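Long-range contact in glycoside hydrolase family 61 (Trichoderma reesei QM6a, PDB 5O2X), which is a copper-dependent lytic polysaccharide monooxygenase of family AA9, which probably cleaves cellulose chains oxidatively: residues 84-92 and 127-135. Numbering follows the deposited sequence. Where two conformers were deposited one is given.
Sequences WPHPGPIVD and TWASDVLIS. With CU (copper (II) ion), chain S; MAN (alpha-D-mannopyranose), chain L; SO4 (sulfate ion), chain U.
Gly-88 meets Ser-130, in the first turn of helix 129-135, through two hydrogen bonds: Gly-88 N donates to Ser-130 OG (3.0 Å, 155°), and Ser-130 N donates to Gly-88 O (3.0 Å), nearly in line with the carbonyl bond. With chi1 at 55°, Ser-130 OG sits between its own backbone N and carbonyl carbon, turned to the glycine N-H. At the backbone angles of Gly-88 any beta carbon would collide with the carbonyl oxygen before it, so glycine fits.

The buried part is tight. The six-membered part of the Trp-128 indole approaches Gly-88 and Pro-89, CE3 lying 3.7 Å from Gly-88 CA, while its CD1 meets Pro-87 CB; NE1 bonds to Pro-125 O. An alanine in place of Trp-128 would probably open a gap beside Pro-87, Gly-88 and Pro-89 and leave Pro-125 O without its indole donor. Trp-128 is also the N-cap residue, and its backbone N donates to Asp-131 OD2 (2.8 Å), which accepts through its anti lone pair. Deeper in, Ile-90 sets CG1 against Ala-129 CB and CD1 against Leu-133 CD1, and Leu-133 CD2 reaches Trp-84 CB (3.6 Å).

The looser side follows Asp-131 and the partly exposed Ile-134, whose CD1 reaches Trp-84 O (3.2 Å) and lies at the edge of the indole, near its plane. Here water 1 mediates, donating to His-86 O and, weakly, to Asp-131 OD1, and hydrogen-bonding Ser-130 OG (2.7 Å).

The CB of His-86 points away from the helix, and NE2 binds copper (1.9 Å); the 4-methyl-histidine at position 1 completes the histidine brace, and Tyr-174 belongs to the site. Polar bonds thus grip the loop between copper ligand and strand 90-96, consistent with Ser-130 and water 1 as second-shell contacts of His-86.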
ATOM      1  N   TRP A  84      -8.153  -5.737 -11.523  1.00  4.72           N
ATOM      2  CA  TRP A  84      -7.072  -6.433 -10.839  1.00  4.71           C
ATOM      3  C   TRP A  84      -7.336  -7.945 -10.964  1.00  4.82           C
ATOM      4  O   TRP A  84      -8.459  -8.380 -10.777  1.00  5.55           O
ATOM      5  CB  TRP A  84      -7.076  -6.027  -9.353  1.00  4.75           C
ATOM      6  CG  TRP A  84      -6.056  -6.786  -8.559  1.00  4.36           C
ATOM      7  CD1 TRP A  84      -6.277  -7.866  -7.764  1.00  5.31           C
ATOM      8  CD2 TRP A  84      -4.645  -6.583  -8.574  1.00  3.87           C
ATOM      9  NE1 TRP A  84      -5.102  -8.372  -7.278  1.00  5.31           N
ATOM     10  CE2 TRP A  84      -4.082  -7.578  -7.754  1.00  4.50           C
ATOM     11  CE3 TRP A  84      -3.790  -5.640  -9.173  1.00  4.50           C
ATOM     12  CZ2 TRP A  84      -2.696  -7.676  -7.563  1.00  5.12           C
ATOM     13  CZ3 TRP A  84      -2.447  -5.742  -8.951  1.00  5.04           C
ATOM     14  CH2 TRP A  84      -1.911  -6.741  -8.179  1.00  5.50           C
ATOM     15  N   PRO A  85      -6.302  -8.746 -11.272  1.00  5.34           N
ATOM     16  CA  PRO A  85      -6.554 -10.133 -11.685  1.00  6.09           C
ATOM     17  C   PRO A  85      -6.460 -11.202 -10.617  1.00  6.72           C
ATOM     18  O   PRO A  85      -6.740 -12.343 -10.953  1.00 10.59           O
ATOM     19  CB  PRO A  85      -5.519 -10.359 -12.812  1.00  7.53           C
ATOM     20  CG  PRO A  85      -4.365  -9.497 -12.397  1.00  7.27           C
ATOM     21  CD  PRO A  85      -4.996  -8.268 -11.814  1.00  5.58           C
ATOM     22  N   HIS A  86      -5.983 -10.923  -9.415  1.00  5.48           N
ATOM     23  CA  HIS A  86      -5.588 -11.982  -8.496  1.00  5.46           C
ATOM     24  C   HIS A  86      -6.294 -11.931  -7.126  1.00  5.05           C
ATOM     25  O   HIS A  86      -6.588 -10.867  -6.625  1.00  5.65           O
ATOM     26  CB  HIS A  86      -4.091 -11.909  -8.168  1.00  5.66           C
ATOM     27  CG  HIS A  86      -3.183 -11.833  -9.358  1.00  5.53           C
ATOM     28  ND1 HIS A  86      -3.207 -12.750 -10.366  1.00  6.15           N
ATOM     29  CD2 HIS A  86      -2.180 -10.980  -9.656  1.00  5.81           C
ATOM     30  CE1 HIS A  86      -2.220 -12.456 -11.220  1.00  6.49           C
ATOM     31  NE2 HIS A  86      -1.589 -11.375 -10.835  1.00  6.01           N
ATOM     32  N   PRO A  87      -6.458 -13.093  -6.488  1.00  4.96           N
ATOM     33  CA  PRO A  87      -7.001 -13.159  -5.125  1.00  5.04           C
ATOM     34  C   PRO A  87      -5.915 -12.908  -4.063  1.00  4.70           C
ATOM     35  O   PRO A  87      -4.828 -13.469  -4.140  1.00  5.46           O
ATOM     36  CB  PRO A  87      -7.469 -14.616  -5.033  1.00  5.93           C
ATOM     37  CG  PRO A  87      -6.501 -15.379  -5.908  1.00  6.34           C
ATOM     38  CD  PRO A  87      -6.258 -14.448  -7.058  1.00  6.29           C
ATOM     39  N   GLY A  88      -6.269 -12.096  -3.072  1.00  4.54           N
ATOM     40  CA  GLY A  88      -5.431 -11.965  -1.911  1.00  4.48           C
ATOM     41  C   GLY A  88      -5.790 -10.779  -1.043  1.00  4.32           C
ATOM     42  O   GLY A  88      -6.743 -10.039  -1.309  1.00  4.61           O
ATOM     43  N   PRO A  89      -5.006 -10.591   0.030  1.00  4.32           N
ATOM     44  CA  PRO A  89      -5.266  -9.540   1.013  1.00  4.30           C
ATOM     45  C   PRO A  89      -4.731  -8.184   0.574  1.00  4.04           C
ATOM     46  O   PRO A  89      -3.915  -8.063  -0.348  1.00  4.41           O
ATOM     47  CB  PRO A  89      -4.459 -10.042   2.230  1.00  4.86           C
ATOM     48  CG  PRO A  89      -3.272 -10.725   1.618  1.00  4.86           C
ATOM     49  CD  PRO A  89      -3.886 -11.450   0.415  1.00  4.79           C
ATOM     50  N   ILE A  90      -5.200  -7.164   1.299  1.00  3.81           N
ATOM     51  CA  ILE A  90      -4.775  -5.781   1.092  1.00  3.90           C
ATOM     52  C   ILE A  90      -4.428  -5.204   2.460  1.00  4.03           C
ATOM     53  O   ILE A  90      -5.188  -5.391   3.433  1.00  4.37           O
ATOM     54  CB  ILE A  90      -5.886  -4.947   0.409  1.00  4.30           C
ATOM     55  CG1 ILE A  90      -6.117  -5.501  -0.999  1.00  4.58           C
ATOM     56  CG2 ILE A  90      -5.495  -3.475   0.350  1.00  4.95           C
ATOM     57  CD1 ILE A  90      -7.295  -4.885  -1.731  1.00  5.55           C
ATOM     58  N   VAL A  91      -3.273  -4.530   2.540  1.00  3.89           N
ATOM     59  CA  VAL A  91      -2.814  -3.920   3.786  1.00  3.97           C
ATOM     60  C   VAL A  91      -2.280  -2.540   3.495  1.00  3.95           C
ATOM     61  O   VAL A  91      -1.848  -2.204   2.390  1.00  4.85           O
ATOM     62  CB  VAL A  91      -1.700  -4.798   4.443  1.00  4.42           C
ATOM     63  CG1 VAL A  91      -2.268  -6.102   4.979  1.00  5.07           C
ATOM     64  CG2 VAL A  91      -0.524  -5.037   3.517  1.00  4.91           C
ATOM     65  N   ASP A  92      -2.271  -1.716   4.558  1.00  3.76           N
ATOM     66  CA  ASP A  92      -1.715  -0.370   4.486  1.00  3.90           C
ATOM     67  C   ASP A  92      -0.915  -0.084   5.729  1.00  4.09           C
ATOM     68  O   ASP A  92      -1.339  -0.433   6.851  1.00  4.07           O
ATOM     69  CB  ASP A  92      -2.802   0.715   4.370  1.00  4.21           C
ATOM     70  CG  ASP A  92      -3.504   0.632   3.040  1.00  4.52           C
ATOM     71  OD1 ASP A  92      -3.058   1.270   2.069  1.00  4.98           O
ATOM     72  OD2 ASP A  92      -4.546  -0.099   2.935  1.00  5.01           O
ATOM     73  N   THR A 127     -13.563 -15.531  -1.039  1.00  7.23           N
ATOM     74  CA  THR A 127     -13.674 -14.110  -1.337  1.00  6.78           C
ATOM     75  C   THR A 127     -12.666 -13.363  -0.478  1.00  5.83           C
ATOM     76  O   THR A 127     -12.593 -13.612   0.734  1.00  6.52           O
ATOM     77  CB  THR A 127     -15.091 -13.581  -1.031  1.00  7.65           C
ATOM     78  OG1 THR A 127     -16.047 -14.294  -1.799  1.00  9.78           O
ATOM     79  CG2 THR A 127     -15.234 -12.138  -1.309  1.00  8.71           C
ATOM     80  N   TRP A 128     -11.923 -12.467  -1.107  1.00  5.60           N
ATOM     81  CA  TRP A 128     -10.780 -11.785  -0.508  1.00  5.60           C
ATOM     82  C   TRP A 128     -10.984 -10.275  -0.573  1.00  5.08           C
ATOM     83  O   TRP A 128     -11.782  -9.756  -1.352  1.00  5.16           O
ATOM     84  CB  TRP A 128      -9.480 -12.175  -1.251  1.00  5.90           C
ATOM     85  CG  TRP A 128      -9.126 -13.599  -1.101  1.00  5.63           C
ATOM     86  CD1 TRP A 128      -9.661 -14.647  -1.768  1.00  6.05           C
ATOM     87  CD2 TRP A 128      -8.212 -14.147  -0.136  1.00  5.31           C
ATOM     88  NE1 TRP A 128      -9.093 -15.814  -1.328  1.00  6.36           N
ATOM     89  CE2 TRP A 128      -8.213 -15.533  -0.319  1.00  5.60           C
ATOM     90  CE3 TRP A 128      -7.376 -13.600   0.832  1.00  5.58           C
ATOM     91  CZ2 TRP A 128      -7.461 -16.369   0.467  1.00  6.35           C
ATOM     92  CZ3 TRP A 128      -6.620 -14.437   1.604  1.00  6.13           C
ATOM     93  CH2 TRP A 128      -6.657 -15.812   1.415  1.00  6.55           C
ATOM     94  N   ALA A 129     -10.125  -9.553   0.154  1.00  5.06           N
ATOM     95  CA  ALA A 129     -10.052  -8.113  -0.023  1.00  4.61           C
ATOM     96  C   ALA A 129      -9.963  -7.702  -1.483  1.00  4.21           C
ATOM     97  O   ALA A 129     -10.586  -6.737  -1.909  1.00  4.74           O
ATOM     98  CB  ALA A 129      -8.863  -7.553   0.739  1.00  4.94           C
ATOM     99  N   SER A 130      -9.146  -8.438  -2.250  1.00  4.70           N
ATOM    100  CA  SER A 130      -8.984  -8.118  -3.672  1.00  4.94           C
ATOM    101  C   SER A 130     -10.328  -8.117  -4.425  1.00  4.54           C
ATOM    102  O   SER A 130     -10.491  -7.331  -5.352  1.00  4.91           O
ATOM    103  CB  SER A 130      -8.053  -9.170  -4.306  1.00  5.80           C
ATOM    104  OG  SER A 130      -8.534 -10.466  -4.080  1.00  6.54           O
ATOM    105  N   ASP A 131     -11.261  -9.000  -4.062  1.00  4.79           N
ATOM    106  CA  ASP A 131     -12.566  -9.030  -4.700  1.00  5.04           C
ATOM    107  C   ASP A 131     -13.371  -7.774  -4.408  1.00  4.54           C
ATOM    108  O   ASP A 131     -14.146  -7.314  -5.254  1.00  5.14           O
ATOM    109  CB  ASP A 131     -13.337 -10.266  -4.285  1.00  5.87           C
ATOM    110  CG  ASP A 131     -12.632 -11.538  -4.749  1.00  6.56           C
ATOM    111  OD1 ASP A 131     -12.488 -11.675  -5.999  1.00  7.77           O
ATOM    112  OD2 ASP A 131     -12.232 -12.336  -3.905  1.00  7.63           O
ATOM    113  N   VAL A 132     -13.195  -7.204  -3.214  1.00  4.65           N
ATOM    114  CA  VAL A 132     -13.845  -5.937  -2.867  1.00  4.30           C
ATOM    115  C   VAL A 132     -13.245  -4.813  -3.733  1.00  4.06           C
ATOM    116  O   VAL A 132     -13.972  -3.996  -4.305  1.00  4.60           O
ATOM    117  CB  VAL A 132     -13.687  -5.645  -1.378  1.00  4.49           C
ATOM    118  CG1 VAL A 132     -14.334  -4.325  -1.016  1.00  5.16           C
ATOM    119  CG2 VAL A 132     -14.294  -6.770  -0.552  1.00  5.17           C
ATOM    120  N   LEU A 133     -11.913  -4.795  -3.838  1.00  4.00           N
ATOM    121  CA  LEU A 133     -11.249  -3.831  -4.698  1.00  4.18           C
ATOM    122  C   LEU A 133     -11.774  -3.945  -6.126  1.00  4.31           C
ATOM    123  O   LEU A 133     -12.082  -2.923  -6.781  1.00  4.55           O
ATOM    124  CB  LEU A 133      -9.727  -4.057  -4.626  1.00  4.63           C
ATOM    125  CG  LEU A 133      -8.870  -3.231  -5.574  1.00  4.67           C
ATOM    126  CD1 LEU A 133      -7.558  -2.862  -4.905  1.00  5.89           C
ATOM    127  CD2 LEU A 133      -8.595  -3.970  -6.861  1.00  4.83           C
ATOM    128  N   ILE A 134     -11.891  -5.159  -6.652  1.00  4.46           N
ATOM    129  CA  ILE A 134     -12.366  -5.359  -8.039  1.00  4.72           C
ATOM    130  C   ILE A 134     -13.792  -4.813  -8.163  1.00  5.13           C
ATOM    131  O   ILE A 134     -14.127  -4.125  -9.137  1.00  5.54           O
ATOM    132  CB  ILE A 134     -12.297  -6.835  -8.414  1.00  5.35           C
ATOM    133  CG1 ILE A 134     -10.827  -7.267  -8.524  1.00  5.50           C
ATOM    134  CG2 ILE A 134     -13.045  -7.125  -9.700  1.00  6.13           C
ATOM    135  CD1 ILE A 134     -10.610  -8.777  -8.458  1.00  6.34           C
ATOM    136  N   SER A 135     -14.653  -5.118  -7.186  1.00  5.08           N
ATOM    137  CA  SER A 135     -16.038  -4.674  -7.254  0.82  5.29           C
ATOM    138  C   SER A 135     -16.162  -3.160  -7.274  1.00  5.06           C
ATOM    139  O   SER A 135     -17.032  -2.625  -7.935  1.00  7.04           O
ATOM    140  CB  SER A 135     -16.769  -5.251  -6.040  0.82  5.88           C
ATOM    141  OG  SER A 135     -18.111  -4.796  -6.057  0.82  7.18           O
TER
HETATM  142 CU    CU S 318      -0.172 -10.422 -11.756  0.82  5.28          CU
HETATM  143  C1  MAN L 311     -13.691  -2.780   5.816  1.00  4.79           C
HETATM  144  C2  MAN L 311     -14.888  -3.219   6.643  1.00  4.84           C
HETATM  145  C3  MAN L 311     -15.074  -4.727   6.599  1.00  5.03           C
HETATM  146  C4  MAN L 311     -15.172  -5.214   5.165  1.00  4.94           C
HETATM  147  C5  MAN L 311     -13.944  -4.719   4.391  1.00  5.00           C
HETATM  148  C6  MAN L 311     -14.045  -5.028   2.914  1.00  5.64           C
HETATM  149  O2  MAN L 311     -16.051  -2.541   6.162  1.00  4.90           O
HETATM  150  O3  MAN L 311     -16.240  -5.123   7.350  1.00  5.55           O
HETATM  151  O4  MAN L 311     -15.182  -6.627   5.068  1.00  5.29           O
HETATM  152  O5  MAN L 311     -13.809  -3.294   4.495  1.00  4.96           O
HETATM  153  O6  MAN L 311     -15.219  -4.456   2.312  1.00  6.02           O
HETATM  154  S   SO4 U 320     -17.638 -17.329  -1.190  0.74 20.55           S
HETATM  155  O1  SO4 U 320     -18.918 -16.681  -1.604  0.74 29.16           O
HETATM  156  O2  SO4 U 320     -17.728 -18.774  -1.475  0.74 34.14           O
HETATM  157  O3  SO4 U 320     -17.296 -17.004   0.205  0.74 29.19           O
HETATM  158  O4  SO4 U 320     -16.512 -16.793  -1.958  0.74 33.43           O
HETATM  159  O   HOH W   1      -9.744 -11.515  -6.231  0.98  8.43           O
HETATM  160  O   HOH W   2      -1.243 -10.723 -13.891  0.82 18.66           O
HETATM  161  O   HOH W   3       0.926 -12.130 -11.575  0.40  9.60           O